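Local coordinates for Sca-family protein (Rickettsia rickettsii, PDB 4LQ8) that is a surface cell antigen probably involved in rickettsial interaction with host cells, represented here by its N-terminal head domain, at residues A68-I73 with Q322-D327; I73-K78 with D112-T117; I82-K87 with D129-K134; E99-E104 with P122-F127; S143-G148 with I295-E300. One frame throughout, in Å; residues are numbered along the deposited sequence.

Interaction 1 (A68-I73 with Q322-D327); sequences AVRETI and QGQSVD
Arg70 lays the flat end of its side chain against the side-chain amide of Gln324, the two planes only 15° apart and stacked. Over one face of the guanidinium sits Gln324 NE2, 4.1 Å from Arg70 CZ, while the oxygen end of the amide rests lower down on the aliphatic stem, with Gln324 OE1 3.6 Å from Arg70 CG. The two side chains run at about a right angle to each other, so the amide lies across the arginine. Arg70 reaches this far because its chain is extended from CG to NE, carrying the guanidinium off helix 64-90 as far as the backbone of the loop, where Arg70 NH2 comes within 4.0 Å of Gly323 CA. That loop starts where a Schellman motif ends helix 308-320: Gln322, with positive phi, is its C-prime residue, and the chain then runs on toward strand 329-332. Neither flat group hydrogen-bonds the other. The charge of Arg70 is met by Glu275 of strand 271-277, whose carboxylate forms a salt bridge with Arg70 NE and also accepts from Gln324 N and Ser325 OG. Arginine suits this place by offering a flat surface and a charge at once, and glutamine by being flat, polar and uncharged: with the amide on a face, Arg70 NE can still pair with Glu275 of the sheet, so helix, loop and strand meet around one shared carboxylate.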
# COMPACT_ATOMS: atom_id res chain seq x y z
N ALA A 68 -8.84 -1.53 -10.90
CA ALA A 68 -9.73 -1.26 -9.76
C ALA A 68 -8.98 -0.62 -8.60
O ALA A 68 -9.49 0.32 -7.99
CB ALA A 68 -10.41 -2.54 -9.30
N VAL A 69 -7.76 -1.10 -8.30
CA VAL A 69 -6.95 -0.53 -7.21
C VAL A 69 -6.51 0.92 -7.57
O VAL A 69 -6.52 1.78 -6.70
CB VAL A 69 -5.79 -1.48 -6.78
CG1 VAL A 69 -4.81 -0.80 -5.83
CG2 VAL A 69 -6.37 -2.74 -6.13
N ARG A 70 -6.17 1.19 -8.83
CA ARG A 70 -5.83 2.57 -9.25
C ARG A 70 -7.04 3.49 -9.12
O ARG A 70 -6.92 4.59 -8.59
CB ARG A 70 -5.33 2.58 -10.71
CG ARG A 70 -3.95 1.95 -10.84
CD ARG A 70 -3.61 1.68 -12.28
NE ARG A 70 -2.22 1.26 -12.36
CZ ARG A 70 -1.63 0.76 -13.44
NH1 ARG A 70 -2.30 0.61 -14.57
NH2 ARG A 70 -0.36 0.39 -13.40
N GLU A 71 -8.21 3.00 -9.54
CA GLU A 71 -9.46 3.78 -9.51
C GLU A 71 -10.04 4.01 -8.12
O GLU A 71 -10.72 5.02 -7.93
CB GLU A 71 -10.54 3.11 -10.36
CG GLU A 71 -10.21 3.08 -11.83
CD GLU A 71 -11.30 2.48 -12.71
OE1 GLU A 71 -12.14 1.72 -12.19
OE2 GLU A 71 -11.31 2.79 -13.92
N THR A 72 -9.87 3.07 -7.21
CA THR A 72 -10.50 3.16 -5.89
C THR A 72 -9.54 3.57 -4.78
O THR A 72 -9.99 4.10 -3.76
CB THR A 72 -11.21 1.84 -5.50
OG1 THR A 72 -10.22 0.86 -5.20
CG2 THR A 72 -12.11 1.33 -6.58
N ILE A 73 -8.24 3.31 -4.96
CA ILE A 73 -7.26 3.66 -3.93
C ILE A 73 -6.27 4.73 -4.40
O ILE A 73 -6.21 5.82 -3.80
CB ILE A 73 -6.52 2.39 -3.36
CG1 ILE A 73 -7.51 1.31 -2.80
CG2 ILE A 73 -5.42 2.78 -2.33
CD1 ILE A 73 -8.32 1.69 -1.43
N GLN A 322 6.11 1.59 -15.22
CA GLN A 322 5.17 2.68 -15.50
C GLN A 322 3.93 2.69 -14.61
O GLN A 322 2.85 3.07 -15.05
CB GLN A 322 4.77 2.69 -17.00
CG GLN A 322 5.93 2.66 -18.01
CD GLN A 322 6.95 3.73 -17.74
OE1 GLN A 322 8.08 3.45 -17.31
NE2 GLN A 322 6.58 4.99 -17.94
N GLY A 323 4.09 2.27 -13.36
CA GLY A 323 2.99 2.26 -12.40
C GLY A 323 2.61 3.66 -11.97
O GLY A 323 3.34 4.62 -12.20
N GLN A 324 1.46 3.79 -11.32
CA GLN A 324 0.95 5.08 -10.88
C GLN A 324 1.22 5.39 -9.42
O GLN A 324 1.00 6.52 -8.99
CB GLN A 324 -0.54 5.14 -11.18
CG GLN A 324 -0.84 5.10 -12.67
CD GLN A 324 -2.32 5.07 -12.92
OE1 GLN A 324 -3.15 5.30 -12.02
NE2 GLN A 324 -2.70 4.71 -14.12
N SER A 325 1.68 4.39 -8.65
CA SER A 325 1.97 4.59 -7.23
C SER A 325 2.94 5.73 -7.01
O SER A 325 3.91 5.90 -7.76
CB SER A 325 2.57 3.33 -6.62
OG SER A 325 1.54 2.37 -6.44
N VAL A 326 2.65 6.54 -5.99
CA VAL A 326 3.55 7.61 -5.57
C VAL A 326 3.96 7.28 -4.13
O VAL A 326 3.18 6.66 -3.38
CB VAL A 326 2.97 9.03 -5.82
CG1 VAL A 326 2.86 9.29 -7.31
CG2 VAL A 326 1.61 9.19 -5.15
N ASP A 327 5.18 7.64 -3.76
CA ASP A 327 5.79 7.24 -2.49
C ASP A 327 4.95 7.62 -1.24
O ASP A 327 4.55 6.71 -0.48
CB ASP A 327 7.24 7.71 -2.38
CG ASP A 327 7.93 7.11 -1.19
OD1 ASP A 327 7.53 7.41 -0.07
OD2 ASP A 327 8.81 6.25 -1.39

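Interaction 2 (I73-K78 with D112-T117); sequences IIQPQK and DKTLST
Lys78 NZ gives a hydrogen bond of 2.8 Å to Thr114 O, approaching in the carbonyl plane on a lone pair, and a second one to Gln324 O of a neighbouring loop. The lysine is buried, and these two backbone carbonyls pay part of the cost of bringing its ammonium group there. Its chain is extended beyond CG, which lets a residue of helix 64-90 span the gap to the 112-117 turn; along the way Lys78 CE passes 3.5 Å from Thr114 O. One helical turn earlier Gln75 reaches the preceding carbonyl. Its CG lies anti to the backbone N (chi1 -169°) and the chain then bends at chi2, turning the amide so that Gln75 NE2 meets Lys113 O at 2.9 Å. This bond is far from straight, with an N-H...O angle of 133° and the donor standing above the carbonyl plane; the same nitrogen also binds Asp79 OD1. The receiving loop is a type I beta turn from Asp112 to Leu115, linking helix 95-111 to helix 116-120, with Leu115 as N-cap residue. Asp112 stiffens it from within as an Asx turn: Asp112 OD1 accepts from Thr114 N and, at 2.7 Å, from Thr114 OG1, the hydroxyl arriving on the syn side of the carboxylate. Ser116 N reaches the other oxygen, Asp112 OD2. Threonine fits position 114 because its hydroxyl serves that turn while CG2 lies 4.1 Å from Gln75 OE1.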
# COMPACT_ATOMS: atom_id res chain seq x y z
N ILE A 73 -8.24 3.31 -4.96
CA ILE A 73 -7.26 3.66 -3.93
C ILE A 73 -6.27 4.73 -4.40
O ILE A 73 -6.21 5.82 -3.80
CB ILE A 73 -6.52 2.39 -3.36
CG1 ILE A 73 -7.51 1.31 -2.80
CG2 ILE A 73 -5.42 2.78 -2.33
CD1 ILE A 73 -8.32 1.69 -1.43
N ILE A 74 -5.41 4.39 -5.40
CA ILE A 74 -4.29 5.26 -5.80
C ILE A 74 -4.74 6.64 -6.29
O ILE A 74 -4.25 7.65 -5.77
CB ILE A 74 -3.34 4.55 -6.80
CG1 ILE A 74 -2.74 3.26 -6.14
CG2 ILE A 74 -2.23 5.50 -7.32
CD1 ILE A 74 -2.11 2.27 -7.12
N GLN A 75 -5.62 6.70 -7.30
CA GLN A 75 -6.11 7.98 -7.84
C GLN A 75 -6.91 8.78 -6.79
O GLN A 75 -6.55 9.93 -6.59
CB GLN A 75 -6.88 7.79 -9.17
CG GLN A 75 -7.17 9.11 -9.92
CD GLN A 75 -5.91 9.81 -10.34
OE1 GLN A 75 -5.02 9.21 -10.96
NE2 GLN A 75 -5.78 11.06 -9.95
N PRO A 76 -7.88 8.21 -6.05
CA PRO A 76 -8.58 9.03 -5.03
C PRO A 76 -7.68 9.58 -3.92
O PRO A 76 -7.95 10.67 -3.42
CB PRO A 76 -9.65 8.07 -4.46
CG PRO A 76 -9.88 7.10 -5.54
CD PRO A 76 -8.51 6.87 -6.14
N GLN A 77 -6.62 8.84 -3.53
CA GLN A 77 -5.68 9.33 -2.52
C GLN A 77 -5.00 10.60 -3.04
O GLN A 77 -4.92 11.59 -2.31
CB GLN A 77 -4.62 8.29 -2.16
CG GLN A 77 -5.16 7.17 -1.28
CD GLN A 77 -4.12 6.09 -1.10
OE1 GLN A 77 -3.25 5.85 -1.96
NE2 GLN A 77 -4.18 5.42 0.01
N LYS A 78 -4.55 10.56 -4.31
CA LYS A 78 -3.95 11.69 -5.02
C LYS A 78 -4.95 12.83 -5.15
O LYS A 78 -4.57 13.96 -4.94
CB LYS A 78 -3.53 11.26 -6.44
CG LYS A 78 -2.30 10.37 -6.48
CD LYS A 78 -1.98 10.05 -7.92
CE LYS A 78 -0.78 9.14 -8.05
NZ LYS A 78 -0.57 8.75 -9.46
N ASP A 112 -2.31 15.11 -17.57
CA ASP A 112 -2.10 13.84 -16.93
C ASP A 112 -2.77 13.82 -15.56
O ASP A 112 -2.21 14.36 -14.60
CB ASP A 112 -0.59 13.59 -16.80
CG ASP A 112 -0.21 12.31 -16.10
OD1 ASP A 112 -1.08 11.41 -15.98
OD2 ASP A 112 0.97 12.18 -15.71
N LYS A 113 -3.95 13.16 -15.46
CA LYS A 113 -4.71 13.04 -14.22
C LYS A 113 -3.94 12.28 -13.11
O LYS A 113 -4.21 12.49 -11.93
CB LYS A 113 -6.12 12.46 -14.47
CG LYS A 113 -6.19 10.94 -14.64
CD LYS A 113 -7.63 10.47 -14.70
CE LYS A 113 -7.75 8.98 -14.53
NZ LYS A 113 -9.15 8.52 -14.70
N THR A 114 -2.96 11.42 -13.50
CA THR A 114 -2.12 10.65 -12.57
C THR A 114 -1.05 11.55 -11.91
O THR A 114 -0.40 11.12 -10.97
CB THR A 114 -1.52 9.38 -13.25
OG1 THR A 114 -0.36 9.74 -14.01
CG2 THR A 114 -2.54 8.61 -14.12
N LEU A 115 -0.86 12.79 -12.45
CA LEU A 115 0.09 13.81 -11.95
C LEU A 115 1.49 13.29 -11.69
O LEU A 115 2.10 13.60 -10.67
CB LEU A 115 -0.49 14.51 -10.71
CG LEU A 115 -1.70 15.42 -10.99
CD1 LEU A 115 -2.50 15.63 -9.74
CD2 LEU A 115 -1.27 16.76 -11.54
N SER A 116 1.98 12.48 -12.63
CA SER A 116 3.29 11.84 -12.53
C SER A 116 4.44 12.90 -12.36
O SER A 116 5.27 12.77 -11.46
CB SER A 116 3.52 10.95 -13.75
OG SER A 116 4.76 10.28 -13.67
N THR A 117 4.41 13.97 -13.16
CA THR A 117 5.41 15.05 -13.07
C THR A 117 5.28 15.80 -11.73
O THR A 117 6.29 16.02 -11.08
CB THR A 117 5.35 15.96 -14.32
OG1 THR A 117 5.53 15.13 -15.46
CG2 THR A 117 6.45 17.05 -14.31

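Interaction 3 (I82-K87 with D129-K134); sequences IEQILK and DKALEK
Ala131 presses its methyl between Ile85 and Gln84, and here the contact is tightest. Ala131 CB stands 3.6 Å from Ile85 CG1 and 3.7 Å from Gln84 CG, and the CA atoms of Ile85 and Ala131 are 5.5 Å apart. Such a short distance between two helix backbones suits alanine well, since its one methyl is directed toward the partner helix and fills the interface without holding it off. Ile85 adds a branched, wholly apolar flank. Gln84 serves two ends: its CG belongs to the apolar patch, while a bend at chi2 turns the amide toward Lys134, bringing Gln84 NE2 to 3.7 Å from Lys134 CG. This second point differs in character from the apolar methyl contact: an amide rests on a methylene chain with no hydrogen bond between the two, on the side where Lys134 is partly exposed. Their polar ends converge instead on Asp88 of helix 64-90, whose carboxylate accepts from Gln84 NE2 and forms a salt bridge with Lys134 NZ. Lys134 bends at chi2 and chi4 and so folds back over the end of helix 125-132, where Lys134 NZ also gives a 2.8 Å bond to Lys130 O, entering from above the carbonyl plane. Lys134 is the N-cap residue of helix 135-155, so the contact sits at the corner between two consecutive helices, and it shows the close helix-to-helix packing, an alanine at the point of nearest approach, of the helical part of this domain.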
# COMPACT_ATOMS: atom_id res chain seq x y z
N ILE A 82 -4.47 16.50 -3.58
CA ILE A 82 -4.42 17.70 -4.42
C ILE A 82 -5.44 18.75 -3.95
O ILE A 82 -5.09 19.93 -3.86
CB ILE A 82 -4.56 17.34 -5.93
CG1 ILE A 82 -3.29 16.59 -6.44
CG2 ILE A 82 -4.91 18.56 -6.80
CD1 ILE A 82 -2.00 17.34 -6.35
N GLU A 83 -6.67 18.31 -3.60
CA GLU A 83 -7.72 19.19 -3.08
C GLU A 83 -7.22 19.90 -1.83
O GLU A 83 -7.40 21.11 -1.72
CB GLU A 83 -9.00 18.40 -2.76
CG GLU A 83 -9.88 18.20 -3.98
CD GLU A 83 -10.34 19.50 -4.61
OE1 GLU A 83 -10.82 20.38 -3.86
OE2 GLU A 83 -10.13 19.67 -5.83
N GLN A 84 -6.54 19.16 -0.92
CA GLN A 84 -5.98 19.72 0.31
C GLN A 84 -4.87 20.73 -0.02
O GLN A 84 -4.86 21.80 0.59
CB GLN A 84 -5.49 18.63 1.29
CG GLN A 84 -5.02 19.20 2.64
CD GLN A 84 -6.13 19.85 3.43
OE1 GLN A 84 -7.11 19.21 3.79
NE2 GLN A 84 -6.00 21.14 3.71
N ILE A 85 -3.98 20.40 -0.98
CA ILE A 85 -2.90 21.31 -1.40
C ILE A 85 -3.54 22.61 -1.94
O ILE A 85 -3.13 23.70 -1.53
CB ILE A 85 -1.93 20.67 -2.43
CG1 ILE A 85 -1.16 19.47 -1.80
CG2 ILE A 85 -0.94 21.74 -2.99
CD1 ILE A 85 -0.33 18.59 -2.78
N LEU A 86 -4.58 22.48 -2.81
CA LEU A 86 -5.27 23.66 -3.37
C LEU A 86 -5.89 24.52 -2.27
O LEU A 86 -5.84 25.74 -2.37
CB LEU A 86 -6.32 23.29 -4.43
CG LEU A 86 -5.76 22.67 -5.75
CD1 LEU A 86 -6.91 22.23 -6.65
CD2 LEU A 86 -4.84 23.64 -6.50
N LYS A 87 -6.45 23.88 -1.22
CA LYS A 87 -7.01 24.64 -0.08
C LYS A 87 -5.87 25.33 0.68
O LYS A 87 -6.01 26.50 1.02
CB LYS A 87 -7.80 23.72 0.88
CG LYS A 87 -9.16 23.29 0.34
CD LYS A 87 -9.87 22.39 1.34
CE LYS A 87 -9.54 20.93 1.17
NZ LYS A 87 -10.28 20.10 2.15
N ASP A 129 3.85 17.41 1.90
CA ASP A 129 4.07 17.15 3.34
C ASP A 129 3.17 17.96 4.23
O ASP A 129 2.67 17.41 5.20
CB ASP A 129 5.54 17.34 3.74
CG ASP A 129 6.46 16.25 3.22
OD1 ASP A 129 5.95 15.23 2.70
OD2 ASP A 129 7.69 16.43 3.30
N LYS A 130 2.97 19.26 3.92
CA LYS A 130 2.09 20.12 4.73
C LYS A 130 0.61 19.70 4.60
O LYS A 130 -0.14 19.84 5.56
CB LYS A 130 2.27 21.61 4.39
CG LYS A 130 3.51 22.22 5.02
CD LYS A 130 3.72 23.66 4.55
CE LYS A 130 4.94 24.31 5.16
NZ LYS A 130 5.02 25.76 4.82
N ALA A 131 0.19 19.22 3.41
CA ALA A 131 -1.19 18.78 3.21
C ALA A 131 -1.43 17.45 3.95
O ALA A 131 -2.46 17.30 4.60
CB ALA A 131 -1.49 18.62 1.73
N LEU A 132 -0.45 16.53 3.90
CA LEU A 132 -0.50 15.20 4.53
C LEU A 132 -0.60 15.21 6.06
O LEU A 132 -1.06 14.23 6.64
CB LEU A 132 0.69 14.31 4.08
CG LEU A 132 0.60 13.70 2.67
CD1 LEU A 132 1.90 12.98 2.32
CD2 LEU A 132 -0.61 12.77 2.51
N GLU A 133 -0.20 16.31 6.71
CA GLU A 133 -0.29 16.45 8.16
C GLU A 133 -1.65 17.03 8.60
O GLU A 133 -1.87 17.20 9.79
CB GLU A 133 0.90 17.27 8.72
CG GLU A 133 0.88 18.74 8.36
CD GLU A 133 2.13 19.56 8.61
OE1 GLU A 133 3.25 18.98 8.57
OE2 GLU A 133 2.00 20.79 8.79
N LYS A 134 -2.57 17.31 7.65
CA LYS A 134 -3.89 17.83 8.01
C LYS A 134 -4.81 16.68 8.42
O LYS A 134 -5.02 15.75 7.62
CB LYS A 134 -4.53 18.68 6.89
CG LYS A 134 -3.69 19.85 6.36
CD LYS A 134 -3.71 21.07 7.27
CE LYS A 134 -3.12 22.33 6.65
NZ LYS A 134 -1.84 22.07 5.92

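Interaction 4 (E99-E104 with P122-F127); sequences EQKRKE and PANREF
Lys101 starts with CG anti to the backbone N (chi1 -170°) and then bends twice, at chi2 and chi3, so that its chain curls over Phe127 on the facing segment. Phe127 in turn has CG beside its backbone N, which directs the ring back toward helix 95-111. The result is a CH-pi contact: Lys101 CG lies 4.3 Å from the centroid of the Phe127 ring, only 6° off its normal. Farther along, Lys101 CE approaches the rim, 3.6 Å from Phe127 CE2. On the opposite face of the ring is the carboxylate of Glu126, with Glu126 OE1 4.0 Å above the plane and shifted toward the rim. The contact joins helix 95-111 to the start of helix 125-132, and Leu89 of helix 64-90 touches both Lys101 and Phe127, so three helices come together here. Lysine combines two qualities that the site uses: a methylene chain, of which CG and CE meet the ring, and an ammonium that can be carried past it. That ammonium belongs to a buried lysine and is held by Glu104 one turn farther along the same helix; the salt bridge from Lys101 NZ to Glu104 OE1 measures 2.8 Å, and the nitrogen comes in on the syn side of the carboxylate. The side chain of Asn124 leans in next to the same ammonium, packing against the outer methylenes of Lys101.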
# COMPACT_ATOMS: atom_id res chain seq x y z
N GLU A 99 -0.62 31.47 -6.53
CA GLU A 99 -1.20 31.50 -7.89
C GLU A 99 -0.36 30.72 -8.90
O GLU A 99 -0.92 30.05 -9.76
CB GLU A 99 -1.44 32.95 -8.35
CG GLU A 99 -2.25 33.10 -9.63
CD GLU A 99 -3.57 32.35 -9.79
OE1 GLU A 99 -4.39 32.33 -8.84
OE2 GLU A 99 -3.80 31.81 -10.90
N GLN A 100 0.97 30.79 -8.79
CA GLN A 100 1.84 30.04 -9.70
C GLN A 100 1.65 28.52 -9.50
O GLN A 100 1.45 27.79 -10.47
CB GLN A 100 3.31 30.43 -9.53
CG GLN A 100 4.25 29.55 -10.37
CD GLN A 100 5.61 30.16 -10.44
OE1 GLN A 100 5.83 31.18 -11.08
NE2 GLN A 100 6.54 29.58 -9.71
N LYS A 101 1.68 28.08 -8.23
CA LYS A 101 1.50 26.68 -7.88
C LYS A 101 0.14 26.15 -8.31
O LYS A 101 0.07 25.04 -8.85
CB LYS A 101 1.78 26.43 -6.38
CG LYS A 101 1.84 24.93 -5.98
CD LYS A 101 2.91 24.08 -6.73
CE LYS A 101 4.32 24.58 -6.51
NZ LYS A 101 5.26 23.94 -7.46
N ARG A 102 -0.93 26.95 -8.12
CA ARG A 102 -2.30 26.58 -8.52
C ARG A 102 -2.37 26.33 -10.03
O ARG A 102 -2.91 25.31 -10.45
CB ARG A 102 -3.32 27.66 -8.10
CG ARG A 102 -4.75 27.24 -8.42
CD ARG A 102 -5.81 28.32 -8.17
NE ARG A 102 -7.10 27.88 -8.73
CZ ARG A 102 -7.98 27.08 -8.13
NH1 ARG A 102 -7.74 26.63 -6.90
NH2 ARG A 102 -9.11 26.74 -8.74
N LYS A 103 -1.81 27.27 -10.84
CA LYS A 103 -1.79 27.16 -12.30
C LYS A 103 -1.02 25.91 -12.74
O LYS A 103 -1.50 25.21 -13.61
CB LYS A 103 -1.24 28.44 -12.97
N GLU A 104 0.14 25.60 -12.07
CA GLU A 104 0.94 24.41 -12.36
C GLU A 104 0.12 23.13 -12.14
O GLU A 104 0.17 22.24 -12.97
CB GLU A 104 2.19 24.34 -11.48
CG GLU A 104 3.33 25.24 -11.92
CD GLU A 104 4.48 25.28 -10.94
OE1 GLU A 104 4.64 24.32 -10.15
OE2 GLU A 104 5.24 26.27 -10.98
N PRO A 122 10.75 17.32 -6.79
CA PRO A 122 11.10 17.61 -5.38
C PRO A 122 10.66 18.99 -4.86
O PRO A 122 10.55 19.17 -3.65
CB PRO A 122 12.62 17.42 -5.34
CG PRO A 122 13.07 17.61 -6.74
CD PRO A 122 11.96 17.06 -7.60
N ALA A 123 10.37 19.95 -5.77
CA ALA A 123 9.87 21.27 -5.35
C ALA A 123 8.44 21.20 -4.78
O ALA A 123 8.04 22.14 -4.08
CB ALA A 123 9.95 22.27 -6.50
N ASN A 124 7.71 20.08 -5.00
CA ASN A 124 6.34 19.92 -4.46
C ASN A 124 6.28 19.21 -3.13
O ASN A 124 5.20 19.16 -2.52
CB ASN A 124 5.40 19.25 -5.45
CG ASN A 124 5.25 20.03 -6.72
OD1 ASN A 124 5.33 19.48 -7.81
ND2 ASN A 124 5.01 21.30 -6.59
N ARG A 125 7.41 18.68 -2.66
CA ARG A 125 7.51 17.91 -1.42
C ARG A 125 6.98 18.66 -0.19
O ARG A 125 6.24 18.07 0.58
CB ARG A 125 8.96 17.41 -1.18
CG ARG A 125 9.08 16.34 -0.08
CD ARG A 125 10.54 15.93 0.19
NE ARG A 125 10.98 14.79 -0.62
CZ ARG A 125 11.58 14.89 -1.81
NH1 ARG A 125 11.79 16.08 -2.36
NH2 ARG A 125 11.95 13.80 -2.46
N GLU A 126 7.35 19.93 -0.00
CA GLU A 126 6.87 20.71 1.15
C GLU A 126 5.35 20.92 1.10
O GLU A 126 4.71 20.83 2.14
CB GLU A 126 7.63 22.04 1.31
CG GLU A 126 7.42 23.06 0.20
CD GLU A 126 8.02 24.43 0.45
OE1 GLU A 126 7.25 25.42 0.46
OE2 GLU A 126 9.26 24.52 0.64
N PHE A 127 4.78 21.15 -0.10
CA PHE A 127 3.33 21.31 -0.28
C PHE A 127 2.63 19.99 0.03
O PHE A 127 1.61 19.99 0.74
CB PHE A 127 2.99 21.78 -1.70
CG PHE A 127 3.48 23.17 -2.01
CD1 PHE A 127 2.75 24.29 -1.61
CD2 PHE A 127 4.68 23.37 -2.69
CE1 PHE A 127 3.23 25.59 -1.87
CE2 PHE A 127 5.14 24.66 -2.96
CZ PHE A 127 4.41 25.76 -2.55

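Interaction 5 (S143-G148 with I295-E300); sequences SIEIAG and IEHGGE
The imidazole of His297 is met at its edge by two neighbours from helix 135-155, the carboxylate of Glu145 and the end of Ile146. His297 NE2 donates to Glu145 OE1 at 2.8 Å with an N-H...O angle of 158°, a nearly straight bond in which the oxygen stays close to the ring plane. Carboxylate and ring are turned 34° against each other, and the hydrogen arrives nearly along the C-O axis of the glutamate. Next to this bond on the ring perimeter is His297 CE1, against which Ile146 CD1 packs at 3.6 Å. Ile146 and His297 run past each other in opposite directions, so the isoleucine lines the ring with CG1 as well as CD1. Glu145 gains its reach from a chain extended beyond CG, while the neighbouring isoleucine supplies an apolar wall. His297 closes strand 292-297 and begins a type I' beta turn to Glu300, the tight two-residue turn of a beta hairpin. Gly298 and Gly299 take its positive phi values, which glycine adopts easily, and the turn is tied to the same helix by Gly298 N, which bonds Glu142. The turn end of the hairpin thus rests against helix 135-155. On the other oxygen, Glu145 OE2 receives hydrogen bonds from Gln77 NE2 and Lys280 N, so both oxygens of this buried carboxylate are engaged. The nearby carboxylate may favour the doubly protonated, cationic form of the histidine, which would strengthen the bond between sheet and helix.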
# COMPACT_ATOMS: atom_id res chain seq x y z
N SER A 143 -11.59 7.01 5.12
CA SER A 143 -12.89 6.49 4.70
C SER A 143 -12.84 5.95 3.28
O SER A 143 -13.47 4.94 3.02
CB SER A 143 -14.01 7.52 4.89
OG SER A 143 -13.97 8.48 3.85
N ILE A 144 -12.07 6.58 2.37
CA ILE A 144 -11.99 6.06 1.00
C ILE A 144 -11.14 4.79 0.95
O ILE A 144 -11.39 3.96 0.08
CB ILE A 144 -11.62 7.11 -0.08
CG1 ILE A 144 -10.20 7.69 0.08
CG2 ILE A 144 -12.69 8.21 -0.07
CD1 ILE A 144 -9.10 7.06 -0.77
N GLU A 145 -10.17 4.64 1.86
CA GLU A 145 -9.34 3.44 1.92
C GLU A 145 -10.13 2.22 2.37
O GLU A 145 -10.06 1.18 1.71
CB GLU A 145 -8.11 3.65 2.82
CG GLU A 145 -7.00 4.41 2.12
CD GLU A 145 -6.11 5.23 3.04
OE1 GLU A 145 -6.28 5.14 4.28
OE2 GLU A 145 -5.23 5.95 2.52
N ILE A 146 -10.90 2.35 3.48
CA ILE A 146 -11.73 1.28 4.03
C ILE A 146 -12.79 0.85 2.99
O ILE A 146 -12.91 -0.34 2.70
CB ILE A 146 -12.34 1.70 5.40
CG1 ILE A 146 -11.23 1.77 6.50
CG2 ILE A 146 -13.52 0.77 5.82
CD1 ILE A 146 -11.60 2.62 7.73
N ALA A 147 -13.51 1.83 2.41
CA ALA A 147 -14.54 1.58 1.40
C ALA A 147 -13.91 1.04 0.11
O ALA A 147 -14.47 0.14 -0.49
CB ALA A 147 -15.32 2.86 1.12
N GLY A 148 -12.76 1.58 -0.27
CA GLY A 148 -12.02 1.19 -1.46
C GLY A 148 -11.59 -0.26 -1.44
O GLY A 148 -11.88 -0.99 -2.39
N ILE A 295 0.79 2.63 10.10
CA ILE A 295 -0.21 3.66 9.84
C ILE A 295 -1.02 3.87 11.11
O ILE A 295 -1.18 2.97 11.93
CB ILE A 295 -1.17 3.29 8.65
CG1 ILE A 295 -1.81 1.91 8.85
CG2 ILE A 295 -0.44 3.34 7.28
CD1 ILE A 295 -3.14 1.83 8.56
N GLU A 296 -1.57 5.06 11.22
CA GLU A 296 -2.54 5.42 12.23
C GLU A 296 -3.82 5.43 11.39
O GLU A 296 -3.78 5.96 10.29
CB GLU A 296 -2.23 6.81 12.79
CG GLU A 296 -2.88 7.03 14.14
CD GLU A 296 -2.58 8.37 14.76
OE1 GLU A 296 -1.53 8.98 14.43
OE2 GLU A 296 -3.40 8.82 15.59
N HIS A 297 -4.87 4.73 11.82
CA HIS A 297 -6.11 4.58 11.06
C HIS A 297 -7.24 4.44 12.05
O HIS A 297 -7.20 3.54 12.91
CB HIS A 297 -6.02 3.32 10.16
CG HIS A 297 -6.63 3.53 8.80
ND1 HIS A 297 -8.00 3.34 8.57
CD2 HIS A 297 -6.05 3.94 7.64
CE1 HIS A 297 -8.20 3.63 7.30
NE2 HIS A 297 -7.05 3.99 6.69
N GLY A 298 -8.23 5.33 11.96
CA GLY A 298 -9.35 5.37 12.90
C GLY A 298 -8.90 5.55 14.34
O GLY A 298 -9.48 4.97 15.25
N GLY A 299 -7.81 6.29 14.54
CA GLY A 299 -7.23 6.51 15.86
C GLY A 299 -6.42 5.36 16.44
O GLY A 299 -5.98 5.44 17.59
N GLU A 300 -6.20 4.27 15.66
CA GLU A 300 -5.43 3.11 16.11
C GLU A 300 -4.19 2.93 15.25
O GLU A 300 -4.17 3.35 14.10
CB GLU A 300 -6.27 1.82 16.07
CG GLU A 300 -7.48 1.80 17.00
CD GLU A 300 -7.17 1.69 18.47
OE1 GLU A 300 -6.89 0.56 18.93
OE2 GLU A 300 -7.19 2.73 19.17

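From the N terminus, helix 64-90 supplies the first segment of three contacts. Interaction 1 closes the widest loop, joining the start of this helix to the chain just after helix 308-320, and the other four lie inside it. Interaction 2 closes a short loop onto the turn before helix 116-120. Interaction 3 opens before that loop has closed, so the two cross; interaction 4 also crosses interaction 2 but is nested within interaction 3. Together these three bind the consecutive helices into one helical body. Interaction 5 follows them in series and fastens helix 135-155 to a sheet hairpin. Through helix 64-90, interaction 2 touches both interaction 1 and interaction 5.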